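Local coordinates for protein peroxisomal acyl-coenzyme A oxidase 1 (Arabidopsis thaliana, PDB 1W07) that oxidises long- and medium-chain acyl-CoAs to 2-trans-enoyl-CoAs with bound FAD, passing the electrons to oxygen to give hydrogen peroxide in peroxisomal beta-oxidation, at residues Asp5-Ala8 with Asp9-Asn12; Asp622-Val625 with Tyr626-Leu629; Leu140-Gly143 with Ser144-Gln147; Gly425-Val428 with Val429-Leu432. The protein carries 1 engineered substitution. All coordinates share one frame; numbering follows the deposited sequence.

Contact 1 of 4, residues Asp5-Ala8 with Asp9-Asn12; sequences DHLA and DERN. With PT (platinum (II) ion), chain L.
Asp-5 OD1 is gripped from two directions, by Arg-11 NH1 in a 2.9 Å salt bridge and by the backbone N of Leu-7, also at 2.9 Å. The Leu-7 bond closes an Asx turn and arrives from above the carboxylate plane. Arg-11 NH1 bonds weakly to OD2 as well, so one nitrogen straddles the carboxylate, at the edge of a guanidinium turned 37° from it. With CG beside the backbone N (chi1 -57°) and the chain extended to NE, Arg-11 runs back along the start of the helix, where its NH1 passes 3.5 Å from Leu-7 CB. Leu-7 is the N-cap residue, and its carbonyl O takes the N-H of Arg-11 at 3.0 Å. Were Arg-11 a methionine, Asp-5 and Asp-605, the latter now salt-bridged to NE, would probably both lose their charged mate. Water 1 links His-6 O to Glu-10 N, and His-6 NE2 holds a platinum ion at 2.4 Å. Outside the turn, Glu-10 pairs with Lys-13 and Arg-597, Leu-7 packs on Arg-305, Ala-308 and Val-309 of helix 278-309, and Glu-10 and Arg-11 lean on Val-601 of helix 600-605.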
loop_
_atom_site.group_PDB
_atom_site.type_symbol
_atom_site.label_atom_id
_atom_site.label_comp_id
_atom_site.label_asym_id
_atom_site.label_seq_id
_atom_site.Cartn_x
_atom_site.Cartn_y
_atom_site.Cartn_z
ATOM N N ASP B 5 6.339 23.347 22.421
ATOM C CA ASP B 5 5.291 22.767 21.590
ATOM C C ASP B 5 5.160 23.543 20.286
ATOM O O ASP B 5 4.504 24.588 20.245
ATOM C CB ASP B 5 3.951 22.790 22.332
ATOM C CG ASP B 5 2.829 22.187 21.509
ATOM O OD1 ASP B 5 3.120 21.681 20.404
ATOM O OD2 ASP B 5 1.667 22.220 21.961
ATOM N N HIS B 6 5.776 23.035 19.218
ATOM C CA HIS B 6 5.724 23.702 17.916
ATOM C C HIS B 6 4.358 23.734 17.275
ATOM O O HIS B 6 4.153 24.428 16.280
ATOM C CB HIS B 6 6.697 23.043 16.950
ATOM C CG HIS B 6 8.107 23.063 17.436
ATOM N ND1 HIS B 6 8.542 22.273 18.475
ATOM C CD2 HIS B 6 9.172 23.805 17.055
ATOM C CE1 HIS B 6 9.814 22.528 18.717
ATOM N NE2 HIS B 6 10.219 23.455 17.869
ATOM N N LEU B 7 3.420 22.976 17.829
ATOM C CA LEU B 7 2.065 22.940 17.291
ATOM C C LEU B 7 1.125 23.717 18.209
ATOM O O LEU B 7 -0.095 23.633 18.074
ATOM C CB LEU B 7 1.600 21.477 17.149
ATOM C CG LEU B 7 2.229 20.690 15.984
ATOM C CD1 LEU B 7 2.011 19.161 16.141
ATOM C CD2 LEU B 7 1.633 21.222 14.670
ATOM N N ALA B 8 1.698 24.489 19.133
ATOM C CA ALA B 8 0.897 25.255 20.085
ATOM C C ALA B 8 -0.148 26.132 19.419
ATOM O O ALA B 8 -1.291 26.163 19.862
ATOM C CB ALA B 8 1.787 26.103 20.986
ATOM N N ASP B 9 0.247 26.843 18.369
ATOM C CA ASP B 9 -0.675 27.714 17.651
ATOM C C ASP B 9 -1.792 26.907 16.994
ATOM O O ASP B 9 -2.954 27.317 17.001
ATOM C CB ASP B 9 0.079 28.528 16.592
ATOM C CG ASP B 9 -0.821 29.497 15.855
ATOM O OD1 ASP B 9 -1.514 30.282 16.535
ATOM O OD2 ASP B 9 -0.847 29.478 14.603
ATOM N N GLU B 10 -1.449 25.751 16.426
ATOM C CA GLU B 10 -2.452 24.900 15.781
ATOM C C GLU B 10 -3.506 24.480 16.802
ATOM O O GLU B 10 -4.701 24.503 16.527
ATOM C CB GLU B 10 -1.794 23.648 15.180
ATOM C CG GLU B 10 -1.083 23.903 13.867
ATOM C CD GLU B 10 -2.018 24.470 12.808
ATOM O OE1 GLU B 10 -3.176 24.022 12.759
ATOM O OE2 GLU B 10 -1.599 25.353 12.028
ATOM N N ARG B 11 -3.046 24.102 17.989
ATOM C CA ARG B 11 -3.949 23.681 19.040
ATOM C C ARG B 11 -4.829 24.841 19.524
ATOM O O ARG B 11 -5.939 24.626 20.022
ATOM C CB ARG B 11 -3.155 23.068 20.200
ATOM C CG ARG B 11 -2.288 21.879 19.739
ATOM C CD ARG B 11 -1.893 20.897 20.855
ATOM N NE ARG B 11 -1.537 19.596 20.269
ATOM C CZ ARG B 11 -0.304 19.196 19.964
ATOM N NH1 ARG B 11 0.754 19.974 20.203
ATOM N NH2 ARG B 11 -0.129 18.029 19.354
ATOM N N ASN B 12 -4.351 26.072 19.369
ATOM C CA ASN B 12 -5.140 27.221 19.785
ATOM C C ASN B 12 -6.179 27.565 18.727
ATOM O O ASN B 12 -7.088 28.340 18.980
ATOM C CB ASN B 12 -4.249 28.435 20.069
ATOM C CG ASN B 12 -3.502 28.314 21.385
ATOM O OD1 ASN B 12 -3.935 27.600 22.289
ATOM N ND2 ASN B 12 -2.389 29.032 21.507
HETATM PT PT PT L . 12.063 24.388 19.175
HETATM O O HOH W 1 1.666 25.707 15.941
HETATM O O HOH W 2 -1.407 25.814 22.653
#

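Contact 2 of 4, residues Asp622-Val625 with Tyr626-Leu629; sequences DGNV and YPKL
Asn-624 meets the first turn of helix 625-635 with both its side chain and its carbonyl. Its OD1 rests 3.4 Å from Pro-627 CG, the amide crossing the proline at about a right angle. CG stands anti to the backbone N (chi1 -166°), which carries the amide out to the ring. The carbonyl O of Asn-624 lies against the Lys-628 side chain, 3.0 Å from its CG; this buried oxygen has no polar partner in the model. One residue on, Val-625 and Leu-629 lie side by side, CG1 and CD1 4.0 Å apart, while Leu-629 N donates to Val-625 O at 2.9 Å in an i to i+4 helical bond.

The turn ahead of the helix sets these groups in place. Asp-622 OD1 takes the N-H of Asn-624 at 2.8 Å from above the carboxylate plane, and OD2 pairs with Arg-620. Lys-628 bends at chi2 and sends NZ to Glu-631. Further out, Val-625 packs on Tyr-306 and Val-309 of helix 278-309, Tyr-626 OH bonds to the FAD-binding Arg-310, and Tyr-626, Pro-627 and Leu-629 touch Thr-170, Gln-169 and Leu-140 of the second subunit. An Asx turn at Asp-622 thus runs into an inverse gamma turn centred on Asn-624 and then into a helix that borders the dimer interface beside a flavin site.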
loop_
_atom_site.group_PDB
_atom_site.type_symbol
_atom_site.label_atom_id
_atom_site.label_comp_id
_atom_site.label_asym_id
_atom_site.label_seq_id
_atom_site.Cartn_x
_atom_site.Cartn_y
_atom_site.Cartn_z
ATOM N N ASP B 622 4.802 17.208 20.190
ATOM C CA ASP B 622 5.348 18.565 20.187
ATOM C C ASP B 622 5.790 19.121 18.841
ATOM O O ASP B 622 6.260 20.256 18.764
ATOM C CB ASP B 622 6.504 18.676 21.192
ATOM C CG ASP B 622 7.680 17.780 20.840
ATOM O OD1 ASP B 622 7.803 17.372 19.664
ATOM O OD2 ASP B 622 8.501 17.496 21.740
ATOM N N GLY B 623 5.642 18.326 17.781
ATOM C CA GLY B 623 6.031 18.782 16.463
ATOM C C GLY B 623 7.510 19.065 16.256
ATOM O O GLY B 623 7.866 19.739 15.292
ATOM N N ASN B 624 8.374 18.556 17.136
ATOM C CA ASN B 624 9.822 18.770 17.022
ATOM C C ASN B 624 10.398 17.677 16.107
ATOM O O ASN B 624 11.209 16.855 16.510
ATOM C CB ASN B 624 10.443 18.721 18.436
ATOM C CG ASN B 624 11.868 19.254 18.475
ATOM O OD1 ASN B 624 12.217 20.165 17.730
ATOM N ND2 ASN B 624 12.687 18.701 19.366
ATOM N N VAL B 625 9.962 17.698 14.851
ATOM C CA VAL B 625 10.330 16.688 13.866
ATOM C C VAL B 625 11.779 16.616 13.380
ATOM O O VAL B 625 12.466 15.602 13.567
ATOM C CB VAL B 625 9.410 16.816 12.599
ATOM C CG1 VAL B 625 9.716 15.713 11.590
ATOM C CG2 VAL B 625 7.953 16.743 13.017
ATOM N N TYR B 626 12.236 17.680 12.746
ATOM C CA TYR B 626 13.561 17.664 12.158
ATOM C C TYR B 626 14.677 17.299 13.114
ATOM O O TYR B 626 15.500 16.440 12.807
ATOM C CB TYR B 626 13.816 18.996 11.451
ATOM C CG TYR B 626 12.802 19.257 10.348
ATOM C CD1 TYR B 626 12.202 20.505 10.209
ATOM C CD2 TYR B 626 12.422 18.244 9.461
ATOM C CE1 TYR B 626 11.248 20.749 9.217
ATOM C CE2 TYR B 626 11.464 18.472 8.462
ATOM C CZ TYR B 626 10.879 19.728 8.350
ATOM O OH TYR B 626 9.918 19.960 7.394
ATOM N N PRO B 627 14.721 17.938 14.287
ATOM C CA PRO B 627 15.797 17.594 15.213
ATOM C C PRO B 627 15.730 16.120 15.607
ATOM O O PRO B 627 16.759 15.461 15.718
ATOM C CB PRO B 627 15.554 18.534 16.393
ATOM C CG PRO B 627 14.978 19.755 15.720
ATOM C CD PRO B 627 14.001 19.146 14.737
ATOM N N LYS B 628 14.521 15.603 15.789
ATOM C CA LYS B 628 14.350 14.210 16.188
ATOM C C LYS B 628 14.664 13.215 15.082
ATOM O O LYS B 628 15.006 12.064 15.356
ATOM C CB LYS B 628 12.937 13.986 16.716
ATOM C CG LYS B 628 12.677 14.703 18.045
ATOM C CD LYS B 628 13.499 14.061 19.166
ATOM C CE LYS B 628 13.400 14.806 20.502
ATOM N NZ LYS B 628 14.181 14.094 21.569
ATOM N N LEU B 629 14.545 13.651 13.832
ATOM C CA LEU B 629 14.860 12.782 12.704
ATOM C C LEU B 629 16.363 12.543 12.712
ATOM O O LEU B 629 16.823 11.425 12.494
ATOM C CB LEU B 629 14.458 13.427 11.374
ATOM C CG LEU B 629 13.025 13.175 10.867
ATOM C CD1 LEU B 629 12.739 14.045 9.644
ATOM C CD2 LEU B 629 12.850 11.698 10.520
#

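Contact 3 of 4, residues Leu140-Gly143 with Ser144-Gln147; sequences LGHG and SNVQ. With FAD (flavin-adenine dinucleotide), chain I.
His-142 and Asn-145 lie side by side and point the same way in the loop between strands 133-136 and 152-156, a loop of the acyl-CoA dehydrogenase-type middle domain that receives the FAD pyrophosphate. Across the loop the contacts are van der Waals ones. His-142 CD2 comes within 3.7 Å of the Asn-145 carbonyl O and 3.8 Å of its ND2, with ring and amide planes 60° apart. A chi1 of 180° lays the Asn-145 amide alongside the imidazole. The pair acts together on one acid of the partner: His-142 NE2 and Asn-145 ND2 each bond to a different carboxylate oxygen of Glu-321 of the second subunit, which is likely to fix the rotation of both ends.

Within this loop segment Ser-144 makes the polar bonds to the cofactor. Its backbone N donates to FAD O2P at 3.0 Å with an N-H...O angle of 149°, and its hydroxyl OG is directed at O1A on the other phosphate, although the position of O1A is less certain. Gly-143 CA sits 3.2 Å from FAD O2P, so that a side chain here would run into the phosphate. Gly-143 N is held by Gln-312 of the second subunit, and Leu-140 O by Arg-310 and His-402 of that subunit.

Within the backbone, Asn-145 is the centre of an inverse gamma turn, closed by a weak bond from Val-146 N to Ser-144 O. From the last residue of this turn, Val-146 CG2 touches Gly-143 O at 3.8 Å.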
loop_
_atom_site.group_PDB
_atom_site.type_symbol
_atom_site.label_atom_id
_atom_site.label_comp_id
_atom_site.label_asym_id
_atom_site.label_seq_id
_atom_site.Cartn_x
_atom_site.Cartn_y
_atom_site.Cartn_z
ATOM N N LEU B 140 -1.893 -24.967 4.190
ATOM C CA LEU B 140 -1.223 -24.478 2.994
ATOM C C LEU B 140 -2.214 -24.315 1.852
ATOM O O LEU B 140 -2.244 -23.286 1.177
ATOM C CB LEU B 140 -0.116 -25.443 2.556
ATOM C CG LEU B 140 1.291 -25.139 3.077
ATOM C CD1 LEU B 140 2.236 -26.301 2.786
ATOM C CD2 LEU B 140 1.792 -23.859 2.422
ATOM N N GLY B 141 -3.039 -25.331 1.644
ATOM C CA GLY B 141 -3.995 -25.274 0.555
ATOM C C GLY B 141 -5.349 -24.659 0.813
ATOM O O GLY B 141 -6.088 -24.427 -0.142
ATOM N N HIS B 142 -5.685 -24.378 2.073
ATOM C CA HIS B 142 -7.007 -23.819 2.390
ATOM C C HIS B 142 -7.043 -22.819 3.544
ATOM O O HIS B 142 -6.631 -23.119 4.672
ATOM C CB HIS B 142 -8.007 -24.950 2.698
ATOM C CG HIS B 142 -8.276 -25.852 1.535
ATOM N ND1 HIS B 142 -7.417 -26.863 1.158
ATOM C CD2 HIS B 142 -9.291 -25.868 0.640
ATOM C CE1 HIS B 142 -7.891 -27.458 0.080
ATOM N NE2 HIS B 142 -9.027 -26.874 -0.253
ATOM N N GLY B 143 -7.566 -21.635 3.237
ATOM C CA GLY B 143 -7.689 -20.574 4.214
ATOM C C GLY B 143 -9.134 -20.113 4.245
ATOM O O GLY B 143 -9.865 -20.426 5.182
ATOM N N SER B 144 -9.558 -19.384 3.214
ATOM C CA SER B 144 -10.928 -18.891 3.154
ATOM C C SER B 144 -11.943 -20.033 3.116
ATOM O O SER B 144 -12.999 -19.956 3.757
ATOM C CB SER B 144 -11.121 -17.989 1.927
ATOM O OG SER B 144 -10.395 -16.776 2.051
ATOM N N ASN B 145 -11.637 -21.085 2.360
ATOM C CA ASN B 145 -12.546 -22.224 2.257
ATOM C C ASN B 145 -12.277 -23.270 3.327
ATOM O O ASN B 145 -11.670 -24.314 3.059
ATOM C CB ASN B 145 -12.440 -22.880 0.875
ATOM C CG ASN B 145 -13.366 -24.076 0.739
ATOM O OD1 ASN B 145 -14.441 -24.109 1.345
ATOM N ND2 ASN B 145 -12.959 -25.056 -0.054
ATOM N N VAL B 146 -12.752 -22.988 4.540
ATOM C CA VAL B 146 -12.564 -23.888 5.666
ATOM C C VAL B 146 -13.124 -25.281 5.410
ATOM O O VAL B 146 -12.560 -26.273 5.871
ATOM C CB VAL B 146 -13.210 -23.309 6.963
ATOM C CG1 VAL B 146 -12.844 -24.187 8.167
ATOM C CG2 VAL B 146 -12.726 -21.894 7.194
ATOM N N GLN B 147 -14.228 -25.367 4.674
ATOM C CA GLN B 147 -14.833 -26.668 4.401
ATOM C C GLN B 147 -13.944 -27.543 3.534
ATOM O O GLN B 147 -14.214 -28.734 3.361
ATOM C CB GLN B 147 -16.201 -26.491 3.745
ATOM C CG GLN B 147 -17.208 -25.774 4.641
ATOM C CD GLN B 147 -17.393 -26.474 5.979
ATOM O OE1 GLN B 147 -17.769 -27.644 6.027
ATOM N NE2 GLN B 147 -17.125 -25.759 7.070
HETATM P PA FAD I . -7.833 -17.143 -0.730
HETATM O O1A FAD I . -9.145 -17.268 -0.058
HETATM O O2A FAD I . -7.251 -18.355 -1.348
HETATM O O5B FAD I . -7.939 -15.973 -1.828
HETATM C C5B FAD I . -6.852 -15.688 -2.711
HETATM C C4B FAD I . -7.336 -14.814 -3.873
HETATM O O4B FAD I . -8.406 -15.521 -4.527
HETATM C C3B FAD I . -7.928 -13.497 -3.363
HETATM O O3B FAD I . -7.830 -12.499 -4.383
HETATM C C2B FAD I . -9.387 -13.875 -3.119
HETATM O O2B FAD I . -10.227 -12.729 -3.276
HETATM C C1B FAD I . -9.634 -14.807 -4.309
HETATM N N9A FAD I . -10.756 -15.735 -4.036
HETATM C C8A FAD I . -10.710 -16.819 -3.260
HETATM N N7A FAD I . -11.906 -17.409 -3.244
HETATM C C5A FAD I . -12.723 -16.694 -4.010
HETATM C C6A FAD I . -14.057 -16.823 -4.376
HETATM N N6A FAD I . -14.823 -17.780 -3.863
HETATM N N1A FAD I . -14.602 -15.884 -5.259
HETATM C C2A FAD I . -13.806 -14.840 -5.744
HETATM N N3A FAD I . -12.544 -14.745 -5.364
HETATM C C4A FAD I . -11.988 -15.632 -4.521
HETATM N N1 FAD I . -5.270 -18.955 10.263
HETATM C C2 FAD I . -5.507 -19.725 11.409
HETATM O O2 FAD I . -6.153 -20.767 11.326
HETATM N N3 FAD I . -4.987 -19.299 12.641
HETATM C C4 FAD I . -4.236 -18.120 12.719
HETATM O O4 FAD I . -3.814 -17.739 13.813
HETATM C C4X FAD I . -3.987 -17.374 11.571
HETATM N N5 FAD I . -3.171 -16.234 11.618
HETATM C C5X FAD I . -2.899 -15.487 10.469
HETATM C C6 FAD I . -1.997 -14.430 10.518
HETATM C C7 FAD I . -1.639 -13.761 9.355
HETATM C C7M FAD I . -0.633 -12.614 9.448
HETATM C C8 FAD I . -2.193 -14.147 8.129
HETATM C C8M FAD I . -1.817 -13.427 6.832
HETATM C C9 FAD I . -3.103 -15.197 8.087
HETATM C C9A FAD I . -3.464 -15.875 9.247
HETATM N N10 FAD I . -4.324 -16.981 9.210
HETATM C C10 FAD I . -4.508 -17.781 10.350
HETATM C "C1'" FAD I . -4.968 -17.406 7.942
HETATM C "C2'" FAD I . -6.148 -16.483 7.620
HETATM O "O2'" FAD I . -7.049 -16.438 8.728
HETATM C "C3'" FAD I . -6.922 -16.865 6.354
HETATM O "O3'" FAD I . -7.411 -18.203 6.478
HETATM C "C4'" FAD I . -6.069 -16.769 5.087
HETATM O "O4'" FAD I . -5.135 -15.689 5.166
HETATM C "C5'" FAD I . -6.987 -16.570 3.882
HETATM O "O5'" FAD I . -6.218 -16.298 2.710
HETATM P P FAD I . -6.134 -17.365 1.514
HETATM O O1P FAD I . -4.700 -17.617 1.262
HETATM O O2P FAD I . -7.014 -18.512 1.834
HETATM O O3P FAD I . -6.758 -16.528 0.293
#

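Contact 4 of 4, residues Gly425-Val428 with Val429-Leu432; sequences GDNV and VLQL. With FAD (flavin-adenine dinucleotide), chain I.
Asp-426 OD1 collects three donors. Val-429 N approaches at 3.1 Å along the anti lone pair, Val-428 N at 2.9 Å from above the carboxylate plane, and the ribose hydroxyl O2B of FAD donates at 2.7 Å. The side chain reaches all three because its first torsion, chi1 175°, folds the carboxylate over the first N-H groups of the helix. The positive end of the helix dipole and the two N-H bonds would probably stabilise its negative charge. Without its carboxylate, as with a leucine at Asp-426, Val-428 N and Val-429 N would probably lose their side-chain cap and the ribose hydroxyl its acceptor. Asp-426 is the N-cap of helix 427-443 in the C-alpha1 helical domain of the acyl-CoA oxidase fold, two residues after Glu-424, the probable catalytic base. The main-chain ladder starts with Leu-430 N to Asp-426 O at 2.9 Å, and Gln-431 N to Asn-427 O follows.

Val-429 CG2 lies 3.6 Å from N7A of the adenine, and Leu-432 CD1 reaches N1A at 3.5 Å, so one side of the first turns receives the nucleotide. Leu-430 turns elsewhere, its CD1 3.3 Å from Gly-425 O, and packs on Ala-378 and Lys-381 of helix 370-398. Asn-427 bonds to Thr-385 and Lys-381, Gln-431 and Leu-432 touch helix 516-538, and Val-429 meets Phe-313 of the second subunit.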
loop_
_atom_site.group_PDB
_atom_site.type_symbol
_atom_site.label_atom_id
_atom_site.label_comp_id
_atom_site.label_asym_id
_atom_site.label_seq_id
_atom_site.Cartn_x
_atom_site.Cartn_y
_atom_site.Cartn_z
ATOM N N GLY B 425 -11.170 -14.382 6.940
ATOM C CA GLY B 425 -11.848 -14.371 5.657
ATOM C C GLY B 425 -11.393 -13.273 4.715
ATOM O O GLY B 425 -11.317 -12.100 5.096
ATOM N N ASP B 426 -11.079 -13.663 3.482
ATOM C CA ASP B 426 -10.647 -12.737 2.437
ATOM C C ASP B 426 -11.735 -11.681 2.226
ATOM O O ASP B 426 -12.918 -12.005 2.104
ATOM C CB ASP B 426 -10.394 -13.508 1.139
ATOM C CG ASP B 426 -10.067 -12.599 -0.027
ATOM O OD1 ASP B 426 -11.011 -12.179 -0.725
ATOM O OD2 ASP B 426 -8.868 -12.303 -0.242
ATOM N N ASN B 427 -11.316 -10.418 2.180
ATOM C CA ASN B 427 -12.229 -9.295 2.023
ATOM C C ASN B 427 -13.193 -9.364 0.847
ATOM O O ASN B 427 -14.340 -8.948 0.973
ATOM C CB ASN B 427 -11.445 -7.976 2.000
ATOM C CG ASN B 427 -11.147 -7.476 3.396
ATOM O OD1 ASN B 427 -11.579 -8.093 4.375
ATOM N ND2 ASN B 427 -10.430 -6.369 3.508
ATOM N N VAL B 428 -12.742 -9.895 -0.286
ATOM C CA VAL B 428 -13.604 -10.003 -1.449
ATOM C C VAL B 428 -14.585 -11.151 -1.250
ATOM O O VAL B 428 -15.769 -11.045 -1.602
ATOM C CB VAL B 428 -12.779 -10.229 -2.721
ATOM C CG1 VAL B 428 -13.685 -10.546 -3.892
ATOM C CG2 VAL B 428 -11.953 -8.988 -3.011
ATOM N N VAL B 429 -14.100 -12.251 -0.681
ATOM C CA VAL B 429 -14.961 -13.387 -0.419
ATOM C C VAL B 429 -16.077 -12.973 0.544
ATOM O O VAL B 429 -17.235 -13.337 0.348
ATOM C CB VAL B 429 -14.167 -14.560 0.199
ATOM C CG1 VAL B 429 -15.121 -15.664 0.605
ATOM C CG2 VAL B 429 -13.150 -15.089 -0.803
ATOM N N LEU B 430 -15.735 -12.208 1.582
ATOM C CA LEU B 430 -16.734 -11.768 2.556
ATOM C C LEU B 430 -17.827 -10.897 1.938
ATOM O O LEU B 430 -18.999 -11.025 2.291
ATOM C CB LEU B 430 -16.065 -11.009 3.716
ATOM C CG LEU B 430 -15.245 -11.884 4.660
ATOM C CD1 LEU B 430 -14.419 -11.033 5.628
ATOM C CD2 LEU B 430 -16.195 -12.803 5.411
ATOM N N GLN B 431 -17.441 -10.014 1.020
ATOM C CA GLN B 431 -18.400 -9.135 0.369
ATOM C C GLN B 431 -19.328 -9.921 -0.555
ATOM O O GLN B 431 -20.457 -9.501 -0.817
ATOM C CB GLN B 431 -17.683 -8.029 -0.413
ATOM C CG GLN B 431 -17.070 -6.918 0.466
ATOM C CD GLN B 431 -18.113 -6.079 1.207
ATOM O OE1 GLN B 431 -19.301 -6.407 1.223
ATOM N NE2 GLN B 431 -17.664 -4.991 1.830
ATOM N N LEU B 432 -18.866 -11.067 -1.045
ATOM C CA LEU B 432 -19.705 -11.887 -1.914
ATOM C C LEU B 432 -20.818 -12.514 -1.087
ATOM O O LEU B 432 -21.921 -12.745 -1.580
ATOM C CB LEU B 432 -18.864 -12.972 -2.597
ATOM C CG LEU B 432 -17.918 -12.448 -3.691
ATOM C CD1 LEU B 432 -16.968 -13.553 -4.128
ATOM C CD2 LEU B 432 -18.744 -11.941 -4.862
HETATM P PA FAD I . -7.833 -17.143 -0.730
HETATM O O1A FAD I . -9.145 -17.268 -0.058
HETATM O O2A FAD I . -7.251 -18.355 -1.348
HETATM O O5B FAD I . -7.939 -15.973 -1.828
HETATM C C5B FAD I . -6.852 -15.688 -2.711
HETATM C C4B FAD I . -7.336 -14.814 -3.873
HETATM O O4B FAD I . -8.406 -15.521 -4.527
HETATM C C3B FAD I . -7.928 -13.497 -3.363
HETATM O O3B FAD I . -7.830 -12.499 -4.383
HETATM C C2B FAD I . -9.387 -13.875 -3.119
HETATM O O2B FAD I . -10.227 -12.729 -3.276
HETATM C C1B FAD I . -9.634 -14.807 -4.309
HETATM N N9A FAD I . -10.756 -15.735 -4.036
HETATM C C8A FAD I . -10.710 -16.819 -3.260
HETATM N N7A FAD I . -11.906 -17.409 -3.244
HETATM C C5A FAD I . -12.723 -16.694 -4.010
HETATM C C6A FAD I . -14.057 -16.823 -4.376
HETATM N N6A FAD I . -14.823 -17.780 -3.863
HETATM N N1A FAD I . -14.602 -15.884 -5.259
HETATM C C2A FAD I . -13.806 -14.840 -5.744
HETATM N N3A FAD I . -12.544 -14.745 -5.364
HETATM C C4A FAD I . -11.988 -15.632 -4.521
HETATM N N1 FAD I . -5.270 -18.955 10.263
HETATM C C2 FAD I . -5.507 -19.725 11.409
HETATM O O2 FAD I . -6.153 -20.767 11.326
HETATM N N3 FAD I . -4.987 -19.299 12.641
HETATM C C4 FAD I . -4.236 -18.120 12.719
HETATM O O4 FAD I . -3.814 -17.739 13.813
HETATM C C4X FAD I . -3.987 -17.374 11.571
HETATM N N5 FAD I . -3.171 -16.234 11.618
HETATM C C5X FAD I . -2.899 -15.487 10.469
HETATM C C6 FAD I . -1.997 -14.430 10.518
HETATM C C7 FAD I . -1.639 -13.761 9.355
HETATM C C7M FAD I . -0.633 -12.614 9.448
HETATM C C8 FAD I . -2.193 -14.147 8.129
HETATM C C8M FAD I . -1.817 -13.427 6.832
HETATM C C9 FAD I . -3.103 -15.197 8.087
HETATM C C9A FAD I . -3.464 -15.875 9.247
HETATM N N10 FAD I . -4.324 -16.981 9.210
HETATM C C10 FAD I . -4.508 -17.781 10.350
HETATM C "C1'" FAD I . -4.968 -17.406 7.942
HETATM C "C2'" FAD I . -6.148 -16.483 7.620
HETATM O "O2'" FAD I . -7.049 -16.438 8.728
HETATM C "C3'" FAD I . -6.922 -16.865 6.354
HETATM O "O3'" FAD I . -7.411 -18.203 6.478
HETATM C "C4'" FAD I . -6.069 -16.769 5.087
HETATM O "O4'" FAD I . -5.135 -15.689 5.166
HETATM C "C5'" FAD I . -6.987 -16.570 3.882
HETATM O "O5'" FAD I . -6.218 -16.298 2.710
HETATM P P FAD I . -6.134 -17.365 1.514
HETATM O O1P FAD I . -4.700 -17.617 1.262
HETATM O O2P FAD I . -7.014 -18.512 1.834
HETATM O O3P FAD I . -6.758 -16.528 0.293
#

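In the fold
Along the chain the order is contact 1, contact 3, contact 4, contact 2, yet in space they form two pairs on opposite sides of the chain's centre. Contacts 1 and 2, with centres about 14 Å apart, bring the N-terminus beside helix 625-635: His-6 N probably bonds to Asp-622 O, and both pack on helix 278-309. Contacts 3 and 4, about 13 Å apart, join the middle domain to helix 427-443 around one FAD, and Ser-144 touches Asp-426. Centres in different pairs lie 41 to 51 Å apart. Contacts 2, 3 and 4 all touch the second subunit, whose Arg-310 and Gln-330 also bind this FAD, so each cofactor site is built by the dimer.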